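Local coordinates for UPF0345 protein ACIAD0356 (Acinetobacter sp. ADP1, PDB 3HQX), which probably catalyses the reversible phosphorolysis of diverse purine and pyrimidine nucleosides to D-ribose 1-phosphate and the free base, at residues A[41-47]-A[99-105]. Residues are numbered along the deposited sequence; the frame is centred on the assembly and turned at random.
Sequences LGVILPT and TDEVLDY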
ATOM      1  N   LEU A  41       2.751  -2.294  -7.329  1.00  6.11           N
ATOM      2  CA  LEU A  41       2.369  -0.927  -6.951  1.00  5.05           C
ATOM      3  C   LEU A  41       2.760  -0.705  -5.506  1.00  5.31           C
ATOM      4  O   LEU A  41       2.258  -1.385  -4.642  1.00  5.98           O
ATOM      5  CB  LEU A  41       0.854  -0.721  -7.158  1.00  7.41           C
ATOM      6  CG  LEU A  41       0.291   0.643  -6.796  1.00  8.26           C
ATOM      7  CD1 LEU A  41       0.960   1.860  -7.526  1.00  8.74           C
ATOM      8  CD2 LEU A  41      -1.230   0.649  -7.043  1.00  8.68           C
ATOM      9  N   GLY A  42       3.685   0.191  -5.256  1.00  7.03           N
ATOM     10  CA  GLY A  42       4.245   0.255  -3.900  1.00  8.03           C
ATOM     11  C   GLY A  42       4.518   1.653  -3.378  1.00  7.14           C
ATOM     12  O   GLY A  42       4.427   2.630  -4.125  1.00  5.42           O
ATOM     13  N   VAL A  43       4.830   1.680  -2.077  1.00  6.22           N
ATOM     14  CA  VAL A  43       5.157   2.878  -1.345  1.00  7.00           C
ATOM     15  C   VAL A  43       6.430   2.574  -0.554  1.00  5.48           C
ATOM     16  O   VAL A  43       6.569   1.495   0.047  1.00  7.01           O
ATOM     17  CB  VAL A  43       4.010   3.290  -0.406  1.00  8.51           C
ATOM     18  CG1 VAL A  43       4.463   4.433   0.543  1.00 12.17           C
ATOM     19  CG2 VAL A  43       2.745   3.666  -1.236  1.00  7.27           C
ATOM     20  N   ILE A  44       7.338   3.517  -0.590  1.00  7.31           N
ATOM     21  CA  ILE A  44       8.502   3.529   0.320  1.00  6.27           C
ATOM     22  C   ILE A  44       8.314   4.761   1.189  1.00  6.30           C
ATOM     23  O   ILE A  44       8.115   5.882   0.685  1.00  7.30           O
ATOM     24  CB  ILE A  44       9.841   3.607  -0.413  1.00  6.82           C
ATOM     25  CG1 ILE A  44      10.059   2.323  -1.206  1.00  8.49           C
ATOM     26  CG2 ILE A  44      11.011   3.758   0.633  1.00  6.96           C
ATOM     27  CD1 ILE A  44      11.283   2.305  -2.054  1.00  8.54           C
ATOM     28  N   LEU A  45       8.409   4.554   2.503  1.00  7.83           N
ATOM     29  CA  LEU A  45       8.304   5.623   3.466  1.00  8.33           C
ATOM     30  C   LEU A  45       9.689   6.179   3.795  1.00  8.26           C
ATOM     31  O   LEU A  45      10.665   5.543   3.508  1.00  8.91           O
ATOM     32  CB  LEU A  45       7.648   5.069   4.710  1.00  9.86           C
ATOM     33  CG  LEU A  45       6.220   4.569   4.609  1.00 10.88           C
ATOM     34  CD1 LEU A  45       5.799   4.018   5.955  1.00 12.12           C
ATOM     35  CD2 LEU A  45       5.322   5.701   4.198  1.00 11.98           C
ATOM     36  N   PRO A  46       9.750   7.371   4.370  1.00  8.55           N
ATOM     37  CA  PRO A  46      11.041   8.022   4.611  1.00  9.07           C
ATOM     38  C   PRO A  46      12.024   7.117   5.342  1.00 10.04           C
ATOM     39  O   PRO A  46      11.675   6.440   6.321  1.00  9.95           O
ATOM     40  CB  PRO A  46      10.650   9.272   5.405  1.00  9.27           C
ATOM     41  CG  PRO A  46       9.326   9.569   4.943  1.00  9.97           C
ATOM     42  CD  PRO A  46       8.642   8.251   4.717  1.00  8.89           C
ATOM     43  N   THR A  47      13.248   7.068   4.823  1.00 10.59           N
ATOM     44  CA  THR A  47      14.250   6.088   5.238  1.00 11.83           C
ATOM     45  C   THR A  47      15.340   6.847   6.016  1.00 12.35           C
ATOM     46  O   THR A  47      15.500   8.052   5.813  1.00 14.63           O
ATOM     47  CB  THR A  47      14.947   5.428   4.003  1.00 11.66           C
ATOM     48  OG1 THR A  47      15.489   6.447   3.153  1.00 14.47           O
ATOM     49  CG2 THR A  47      14.035   4.563   3.180  1.00 10.71           C
ATOM     50  N   THR A  99      14.804   7.765   0.531  1.00  8.52           N
ATOM     51  CA  THR A  99      13.877   8.832   0.305  1.00  8.13           C
ATOM     52  C   THR A  99      13.583   9.575   1.593  1.00  8.73           C
ATOM     53  O   THR A  99      13.686   8.975   2.670  1.00 10.43           O
ATOM     54  CB  THR A  99      12.540   8.290  -0.311  1.00  8.65           C
ATOM     55  OG1 THR A  99      11.714   9.408  -0.628  1.00  8.38           O
ATOM     56  CG2 THR A  99      11.819   7.292   0.647  1.00  9.01           C
ATOM     57  N   ASP A 100      13.272  10.861   1.492  1.00  7.26           N
ATOM     58  CA  ASP A 100      12.936  11.703   2.691  1.00  8.26           C
ATOM     59  C   ASP A 100      11.426  11.971   2.827  1.00  7.90           C
ATOM     60  O   ASP A 100      10.964  12.621   3.783  1.00  7.84           O
ATOM     61  CB  ASP A 100      13.673  13.053   2.612  1.00  8.52           C
ATOM     62  CG  ASP A 100      15.187  12.905   2.645  1.00 12.55           C
ATOM     63  OD1 ASP A 100      15.693  11.934   3.255  1.00 15.44           O
ATOM     64  OD2 ASP A 100      15.871  13.795   2.073  1.00 19.50           O
ATOM     65  N   GLU A 101      10.667  11.520   1.828  1.00  7.94           N
ATOM     66  CA  GLU A 101       9.223  11.717   1.774  1.00  8.18           C
ATOM     67  C   GLU A 101       8.575  10.425   1.293  1.00  7.16           C
ATOM     68  O   GLU A 101       9.256   9.478   0.899  1.00  8.02           O
ATOM     69  CB  GLU A 101       8.823  12.853   0.814  1.00  9.18           C
ATOM     70  CG  GLU A 101       9.410  14.277   1.146  1.00 10.61           C
ATOM     71  CD  GLU A 101       8.785  14.912   2.323  1.00 13.44           C
ATOM     72  OE1 GLU A 101       7.610  14.610   2.627  1.00 17.51           O
ATOM     73  OE2 GLU A 101       9.458  15.791   2.913  1.00 15.24           O
ATOM     74  N   VAL A 102       7.271  10.348   1.414  1.00  8.15           N
ATOM     75  CA  VAL A 102       6.552   9.226   0.789  1.00  7.16           C
ATOM     76  C   VAL A 102       6.935   9.123  -0.685  1.00  6.75           C
ATOM     77  O   VAL A 102       6.927  10.127  -1.405  1.00  7.62           O
ATOM     78  CB  VAL A 102       5.034   9.335   0.958  1.00  7.40           C
ATOM     79  CG1 VAL A 102       4.291   8.258   0.148  1.00  6.98           C
ATOM     80  CG2 VAL A 102       4.686   9.233   2.474  1.00  9.41           C
ATOM     81  N   LEU A 103       7.270   7.910  -1.092  1.00  7.12           N
ATOM     82  CA  LEU A 103       7.641   7.614  -2.466  1.00  6.00           C
ATOM     83  C   LEU A 103       6.693   6.574  -3.031  1.00  6.54           C
ATOM     84  O   LEU A 103       6.633   5.438  -2.520  1.00  8.14           O
ATOM     85  CB  LEU A 103       9.077   7.051  -2.537  1.00  6.51           C
ATOM     86  CG  LEU A 103       9.661   6.853  -3.923  1.00  5.63           C
ATOM     87  CD1 LEU A 103      10.070   8.225  -4.543  1.00  5.92           C
ATOM     88  CD2 LEU A 103      10.763   5.790  -3.951  1.00  7.66           C
ATOM     89  N   ASP A 104       5.929   6.946  -4.063  1.00  6.19           N
ATOM     90  CA  ASP A 104       5.075   5.964  -4.741  1.00  6.52           C
ATOM     91  C   ASP A 104       5.791   5.511  -5.980  1.00  5.39           C
ATOM     92  O   ASP A 104       6.360   6.313  -6.709  1.00  5.17           O
ATOM     93  CB  ASP A 104       3.742   6.600  -5.180  1.00  6.19           C
ATOM     94  CG  ASP A 104       2.860   6.982  -3.984  1.00  7.94           C
ATOM     95  OD1 ASP A 104       1.986   6.172  -3.618  1.00  8.43           O
ATOM     96  OD2 ASP A 104       3.018   8.110  -3.455  1.00  7.62           O
ATOM     97  N   TYR A 105       5.731   4.216  -6.240  1.00  6.48           N
ATOM     98  CA  TYR A 105       6.390   3.644  -7.411  1.00  7.35           C
ATOM     99  C   TYR A 105       5.572   2.515  -8.047  1.00  7.56           C
ATOM    100  O   TYR A 105       4.667   1.920  -7.427  1.00  8.41           O
ATOM    101  CB  TYR A 105       7.809   3.152  -7.062  1.00  6.60           C
ATOM    102  CG  TYR A 105       7.792   1.938  -6.173  1.00  7.44           C
ATOM    103  CD1 TYR A 105       7.709   0.666  -6.715  1.00  9.81           C
ATOM    104  CD2 TYR A 105       7.826   2.058  -4.797  1.00  8.56           C
ATOM    105  CE1 TYR A 105       7.619  -0.459  -5.923  1.00 12.49           C
ATOM    106  CE2 TYR A 105       7.759   0.923  -3.982  1.00 10.54           C
ATOM    107  CZ  TYR A 105       7.642  -0.310  -4.552  1.00 10.57           C
ATOM    108  OH  TYR A 105       7.583  -1.383  -3.694  1.00 11.30           O
TER
HETATM  109  O   HOH W   1       1.753   3.689  -4.657  1.00  6.30           O
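Ile44 packs at the apolar centre against three residues of 99-105. Its CD1 lies 4.0 Å from Leu103 CD2, the two side chains extending alongside each other; its CG1 meets the Tyr105 ring at CE2, and CG2 approaches Thr99 CG2 at 3.6 Å. Ile97 closes over Ile44 and Leu103 from strand 94-98 of the second sheet. The Tyr105 ring leans back across the neighbouring strand, CG lodged between its own backbone N and carbonyl carbon (chi1 70°), which brings one face over Gly42: Gly42 CA sits 3.8 Å from the ring centroid in a CH-pi contact, offset toward the rim. On the Val43 side, just off the strand ends, Val102 spreads its two methyls, CG1 to Val43 CG1 and CG2 to Leu45 CD2. Strands 38-44 and 103-109 are antiparallel neighbours in the larger sheet of a cupin-type beta fold, with Gly42-Tyr105 and Ile44-Leu103 as hydrogen-bonded pairs flanking the non-hydrogen-bonded pair Val43-Asp104. Beyond the strands the two segments meet again: Thr47 N donates to Thr99 O at 2.9 Å, while Thr99 N returns a 3.0 Å bond to Thr47 OG1. Thr99 OG1 is hydrogen-bonded to Glu67 O. At the opposite end a water is hydrogen-bonded to Gly42 O and, at 2.7 Å, to Asp104 OD1, the same carboxylate oxygen that lies 3.5 Å from Val43 CG2. Ser18 of the second subunit also bonds OD1 and Lys17 of that subunit forms a salt bridge with OD2, placing this polar edge at the dimer interface.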